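Local coordinates for uncharacterized protein (Streptococcus pneumoniae, PDB 3LFT) that probably serves as the substrate-binding protein of an ABC transporter and holds L-tryptophan in the cleft between its two lobes, at residues V113-L125 against A230-T243. Numbering follows the deposited sequence. Where two conformers were deposited one is given.
Sequences VSDHNPAQQQVEL and ASVVIDQHDLGVAT. With TRP (tryptophan), chain C.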
loop_
_atom_site.group_PDB
_atom_site.type_symbol
_atom_site.label_atom_id
_atom_site.label_comp_id
_atom_site.label_asym_id
_atom_site.label_seq_id
_atom_site.Cartn_x
_atom_site.Cartn_y
_atom_site.Cartn_z
ATOM N N VAL A 113 8.362 8.525 -0.793
ATOM C CA VAL A 113 8.026 7.808 0.443
ATOM C C VAL A 113 7.636 6.370 0.130
ATOM O O VAL A 113 6.854 6.117 -0.792
ATOM C CB VAL A 113 6.844 8.541 1.152
ATOM C CG1 VAL A 113 6.277 7.680 2.289
ATOM C CG2 VAL A 113 7.316 9.896 1.679
ATOM N N SER A 114 8.184 5.455 0.937
ATOM C CA SER A 114 7.998 4.024 0.733
ATOM C C SER A 114 7.435 3.366 1.982
ATOM O O SER A 114 7.941 3.618 3.092
ATOM C CB SER A 114 9.358 3.393 0.404
ATOM O OG SER A 114 9.295 1.972 0.421
ATOM N N ASP A 115 6.376 2.558 1.811
ATOM C CA ASP A 115 5.767 1.789 2.902
ATOM C C ASP A 115 6.149 0.316 2.785
ATOM O O ASP A 115 5.537 -0.462 2.035
ATOM C CB ASP A 115 4.231 1.992 2.904
ATOM C CG ASP A 115 3.560 1.739 1.554
ATOM O OD1 ASP A 115 4.155 2.033 0.494
ATOM O OD2 ASP A 115 2.361 1.317 1.564
ATOM N N HIS A 116 7.199 -0.068 3.513
ATOM C CA HIS A 116 7.671 -1.446 3.553
ATOM C C HIS A 116 6.731 -2.310 4.399
ATOM O O HIS A 116 6.387 -1.952 5.527
ATOM C CB HIS A 116 9.082 -1.468 4.156
ATOM C CG HIS A 116 9.653 -2.844 4.280
ATOM N ND1 HIS A 116 9.668 -3.547 5.466
ATOM C CD2 HIS A 116 10.199 -3.660 3.350
ATOM C CE1 HIS A 116 10.200 -4.741 5.258
ATOM N NE2 HIS A 116 10.527 -4.833 3.986
ATOM N N ASN A 117 6.311 -3.450 3.873
ATOM C CA ASN A 117 5.409 -4.318 4.628
ATOM C C ASN A 117 6.093 -5.069 5.763
ATOM O O ASN A 117 7.101 -5.736 5.531
ATOM C CB ASN A 117 4.746 -5.338 3.706
ATOM C CG ASN A 117 3.636 -6.100 4.420
ATOM O OD1 ASN A 117 2.699 -5.458 4.958
ATOM N ND2 ASN A 117 3.718 -7.429 4.466
ATOM N N PRO A 118 5.557 -4.977 7.000
ATOM C CA PRO A 118 6.233 -5.623 8.137
ATOM C C PRO A 118 5.883 -7.110 8.213
ATOM O O PRO A 118 5.115 -7.570 9.072
ATOM C CB PRO A 118 5.725 -4.838 9.350
ATOM C CG PRO A 118 4.472 -4.258 8.938
ATOM C CD PRO A 118 4.497 -4.053 7.442
ATOM N N ALA A 119 6.487 -7.865 7.303
ATOM C CA ALA A 119 6.182 -9.274 7.170
ATOM C C ALA A 119 6.498 -10.082 8.425
ATOM O O ALA A 119 5.711 -10.935 8.816
ATOM C CB ALA A 119 6.910 -9.860 5.963
ATOM N N GLN A 120 7.666 -9.862 9.015
ATOM C CA GLN A 120 8.031 -10.610 10.218
ATOM C C GLN A 120 6.987 -10.439 11.313
ATOM O O GLN A 120 6.553 -11.422 11.939
ATOM C CB GLN A 120 9.420 -10.199 10.717
ATOM C CG GLN A 120 9.831 -10.887 12.030
ATOM C CD GLN A 120 11.219 -10.499 12.516
ATOM O OE1 GLN A 120 12.056 -10.031 11.740
ATOM N NE2 GLN A 120 11.470 -10.694 13.806
ATOM N N GLN A 121 6.587 -9.194 11.538
ATOM C CA GLN A 121 5.577 -8.906 12.560
ATOM C C GLN A 121 4.220 -9.497 12.231
ATOM O O GLN A 121 3.499 -9.942 13.132
ATOM C CB GLN A 121 5.435 -7.411 12.818
ATOM C CG GLN A 121 6.564 -6.774 13.603
ATOM C CD GLN A 121 6.364 -5.283 13.678
ATOM O OE1 GLN A 121 6.888 -4.540 12.847
ATOM N NE2 GLN A 121 5.558 -4.834 14.643
ATOM N N GLN A 122 3.861 -9.544 10.951
ATOM C CA GLN A 122 2.606 -10.176 10.560
ATOM C C GLN A 122 2.650 -11.671 10.830
ATOM O O GLN A 122 1.668 -12.229 11.338
ATOM C CB GLN A 122 2.302 -9.887 9.095
ATOM C CG GLN A 122 1.922 -8.436 8.882
ATOM C CD GLN A 122 1.826 -8.040 7.426
ATOM O OE1 GLN A 122 2.143 -8.822 6.528
ATOM N NE2 GLN A 122 1.405 -6.808 7.189
ATOM N N VAL A 123 3.768 -12.317 10.479
ATOM C CA VAL A 123 3.912 -13.744 10.789
ATOM C C VAL A 123 3.800 -13.987 12.297
ATOM O O VAL A 123 3.085 -14.889 12.723
ATOM C CB VAL A 123 5.217 -14.323 10.194
ATOM C CG1 VAL A 123 5.512 -15.691 10.768
ATOM C CG2 VAL A 123 5.098 -14.397 8.682
ATOM N N GLU A 124 4.478 -13.161 13.092
ATOM C CA GLU A 124 4.415 -13.309 14.550
ATOM C C GLU A 124 2.973 -13.154 15.048
ATOM O O GLU A 124 2.537 -13.898 15.919
ATOM C CB GLU A 124 5.386 -12.345 15.261
ATOM C CG GLU A 124 6.861 -12.724 15.070
ATOM C CD GLU A 124 7.865 -11.589 15.319
ATOM O OE1 GLU A 124 7.487 -10.391 15.345
ATOM O OE2 GLU A 124 9.067 -11.906 15.459
ATOM N N LEU A 125 2.227 -12.217 14.474
ATOM C CA LEU A 125 0.830 -12.002 14.878
ATOM C C LEU A 125 -0.047 -13.203 14.530
ATOM O O LEU A 125 -0.892 -13.628 15.326
ATOM C CB LEU A 125 0.276 -10.735 14.229
ATOM C CG LEU A 125 -1.162 -10.339 14.630
ATOM C CD1 LEU A 125 -1.348 -10.081 16.117
ATOM C CD2 LEU A 125 -1.568 -9.097 13.814
ATOM N N ALA A 230 -7.044 -9.089 11.451
ATOM C CA ALA A 230 -5.962 -8.327 12.043
ATOM C C ALA A 230 -4.860 -8.171 11.021
ATOM O O ALA A 230 -4.816 -8.850 9.990
ATOM C CB ALA A 230 -5.414 -9.070 13.276
ATOM N N SER A 231 -3.969 -7.226 11.297
ATOM C CA SER A 231 -2.741 -7.075 10.537
ATOM C C SER A 231 -1.722 -6.264 11.333
ATOM O O SER A 231 -1.967 -5.916 12.491
ATOM C CB SER A 231 -3.000 -6.452 9.156
ATOM O OG SER A 231 -1.821 -6.525 8.365
ATOM N N VAL A 232 -0.597 -5.956 10.691
ATOM C CA VAL A 232 0.408 -5.015 11.209
ATOM C C VAL A 232 0.635 -4.026 10.076
ATOM O O VAL A 232 0.967 -4.442 8.957
ATOM C CB VAL A 232 1.712 -5.705 11.632
ATOM C CG1 VAL A 232 2.652 -4.691 12.254
ATOM C CG2 VAL A 232 1.405 -6.858 12.612
ATOM N N VAL A 233 0.424 -2.740 10.359
ATOM C CA VAL A 233 0.264 -1.752 9.292
ATOM C C VAL A 233 0.961 -0.447 9.607
ATOM O O VAL A 233 1.180 -0.104 10.763
ATOM C CB VAL A 233 -1.243 -1.467 9.006
ATOM C CG1 VAL A 233 -1.940 -2.750 8.532
ATOM C CG2 VAL A 233 -1.944 -0.916 10.249
ATOM N N ILE A 234 1.281 0.263 8.535
ATOM C CA ILE A 234 1.855 1.596 8.643
ATOM C C ILE A 234 0.745 2.628 8.610
ATOM O O ILE A 234 -0.304 2.418 7.982
ATOM C CB ILE A 234 2.806 1.835 7.504
ATOM C CG1 ILE A 234 3.963 0.863 7.631
ATOM C CG2 ILE A 234 3.326 3.262 7.507
ATOM C CD1 ILE A 234 4.572 0.581 6.323
ATOM N N ASP A 235 0.960 3.746 9.302
ATOM C CA ASP A 235 -0.049 4.807 9.375
ATOM C C ASP A 235 -0.145 5.551 8.035
ATOM O O ASP A 235 0.820 6.178 7.593
ATOM C CB ASP A 235 0.319 5.738 10.539
ATOM C CG ASP A 235 -0.711 6.806 10.819
ATOM O OD1 ASP A 235 -0.984 7.642 9.941
ATOM O OD2 ASP A 235 -1.188 6.870 11.976
ATOM N N GLN A 236 -1.331 5.498 7.428
ATOM C CA GLN A 236 -1.513 6.035 6.085
ATOM C C GLN A 236 -1.440 7.543 6.057
ATOM O O GLN A 236 -0.847 8.135 5.150
ATOM C CB GLN A 236 -2.832 5.568 5.499
ATOM C CG GLN A 236 -2.973 4.035 5.460
ATOM C CD GLN A 236 -1.926 3.400 4.574
ATOM O OE1 GLN A 236 -2.031 3.494 3.346
ATOM N NE2 GLN A 236 -0.927 2.755 5.161
ATOM N N HIS A 237 -2.048 8.183 7.053
ATOM C CA HIS A 237 -1.953 9.638 7.105
ATOM C C HIS A 237 -0.499 10.115 7.256
ATOM O O HIS A 237 -0.084 11.083 6.606
ATOM C CB HIS A 237 -2.889 10.204 8.169
ATOM C CG HIS A 237 -2.843 11.692 8.264
ATOM N ND1 HIS A 237 -3.517 12.522 7.393
ATOM C CD2 HIS A 237 -2.170 12.499 9.110
ATOM C CE1 HIS A 237 -3.274 13.783 7.714
ATOM N NE2 HIS A 237 -2.457 13.793 8.749
ATOM N N ASP A 238 0.285 9.424 8.093
ATOM C CA ASP A 238 1.730 9.732 8.220
ATOM C C ASP A 238 2.477 9.628 6.886
ATOM O O ASP A 238 3.343 10.456 6.581
ATOM C CB ASP A 238 2.408 8.839 9.271
ATOM C CG ASP A 238 2.046 9.198 10.706
ATOM O OD1 ASP A 238 1.523 10.297 10.964
ATOM O OD2 ASP A 238 2.312 8.347 11.582
ATOM N N LEU A 239 2.153 8.606 6.104
ATOM C CA LEU A 239 2.755 8.460 4.770
ATOM C C LEU A 239 2.452 9.657 3.904
ATOM O O LEU A 239 3.333 10.186 3.202
ATOM C CB LEU A 239 2.277 7.191 4.064
ATOM C CG LEU A 239 2.723 5.863 4.686
ATOM C CD1 LEU A 239 1.925 4.728 4.064
ATOM C CD2 LEU A 239 4.230 5.667 4.517
ATOM N N GLY A 240 1.205 10.112 3.950
ATOM C CA GLY A 240 0.828 11.250 3.111
ATOM C C GLY A 240 1.487 12.539 3.570
ATOM O O GLY A 240 1.986 13.314 2.748
ATOM N N VAL A 241 1.497 12.801 4.877
ATOM C CA VAL A 241 2.158 14.021 5.369
ATOM C C VAL A 241 3.632 14.035 4.990
ATOM O O VAL A 241 4.159 15.054 4.526
ATOM C CB VAL A 241 1.991 14.176 6.899
ATOM C CG1 VAL A 241 2.787 15.370 7.437
ATOM C CG2 VAL A 241 0.520 14.348 7.237
ATOM N N ALA A 242 4.299 12.895 5.137
ATOM C CA ALA A 242 5.719 12.824 4.805
ATOM C C ALA A 242 5.940 13.066 3.314
ATOM O O ALA A 242 6.910 13.710 2.915
ATOM C CB ALA A 242 6.291 11.465 5.218
ATOM N N THR A 243 5.011 12.581 2.485
ATOM C CA THR A 243 5.082 12.839 1.059
ATOM C C THR A 243 4.903 14.336 0.802
ATOM O O THR A 243 5.638 14.925 0.001
ATOM C CB THR A 243 4.007 12.061 0.299
ATOM O OG1 THR A 243 4.162 10.652 0.517
ATOM C CG2 THR A 243 4.084 12.334 -1.194
HETATM N N TRP C . 2.247 0.775 -1.120
HETATM C CA TRP C . 1.299 0.449 -2.225
HETATM C C TRP C . 2.031 0.394 -3.526
HETATM O O TRP C . 1.416 0.514 -4.590
HETATM C CB TRP C . 0.161 1.483 -2.254
HETATM C CG TRP C . -0.625 1.478 -0.967
HETATM C CD1 TRP C . -0.516 2.365 0.103
HETATM C CD2 TRP C . -1.647 0.497 -0.583
HETATM N NE1 TRP C . -1.396 2.001 1.095
HETATM C CE2 TRP C . -2.075 0.904 0.758
HETATM C CE3 TRP C . -2.155 -0.616 -1.211
HETATM C CZ2 TRP C . -3.042 0.145 1.392
HETATM C CZ3 TRP C . -3.121 -1.361 -0.542
HETATM C CH2 TRP C . -3.552 -0.968 0.740
HETATM O OXT TRP C . 3.258 0.227 -3.523
HETATM O O HOH W 1 0.813 0.906 3.656
HETATM O O HOH W 2 1.172 -3.526 6.281
#
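V232 packs its two methyls against the start of helix 119-129. CG1 lies 3.8 Å from P118 CG, and CG2 faces the backbone of Q121. L125 continues this apolar patch with CD2, which touches V232 CG2 and A230 CB. At the other end V113 lies on one face of helix 236-251. Its CG1 meets L239 CD2 at 3.6 Å, while CG2 lies against A242 and T243. Between the two patches, L239 CD1 lies 3.8 Å from D115 CB; in the conformer given, I234 CD1 is also close to it.

Further out, the Q122 amide gives the one direct hydrogen bond between the segments. Its chain, extended beyond CG (chi2 171°), carries NE2 to V232 O at 3.0 Å, in the carbonyl plane. N117 and Q122 also exchange two hydrogen bonds, both bent out of the acceptor's plane, and W191 donates to Q122 OE1, so the Q122 amide is held at both ends. A water bridges N117 OD1 and V232 O.

D115 OD2 accepts from the tryptophan amino nitrogen at 2.7 Å, and Q236 OE1 accepts from indole NE1 at 2.8 Å. A second water links D115 OD2 to Q236 NE2. Two antiparallel strand-to-helix crossovers run side by side between the lobes, as in the hinge of a periplasmic-binding-protein fold, with D115 and Q236 supplying part of the tryptophan pocket.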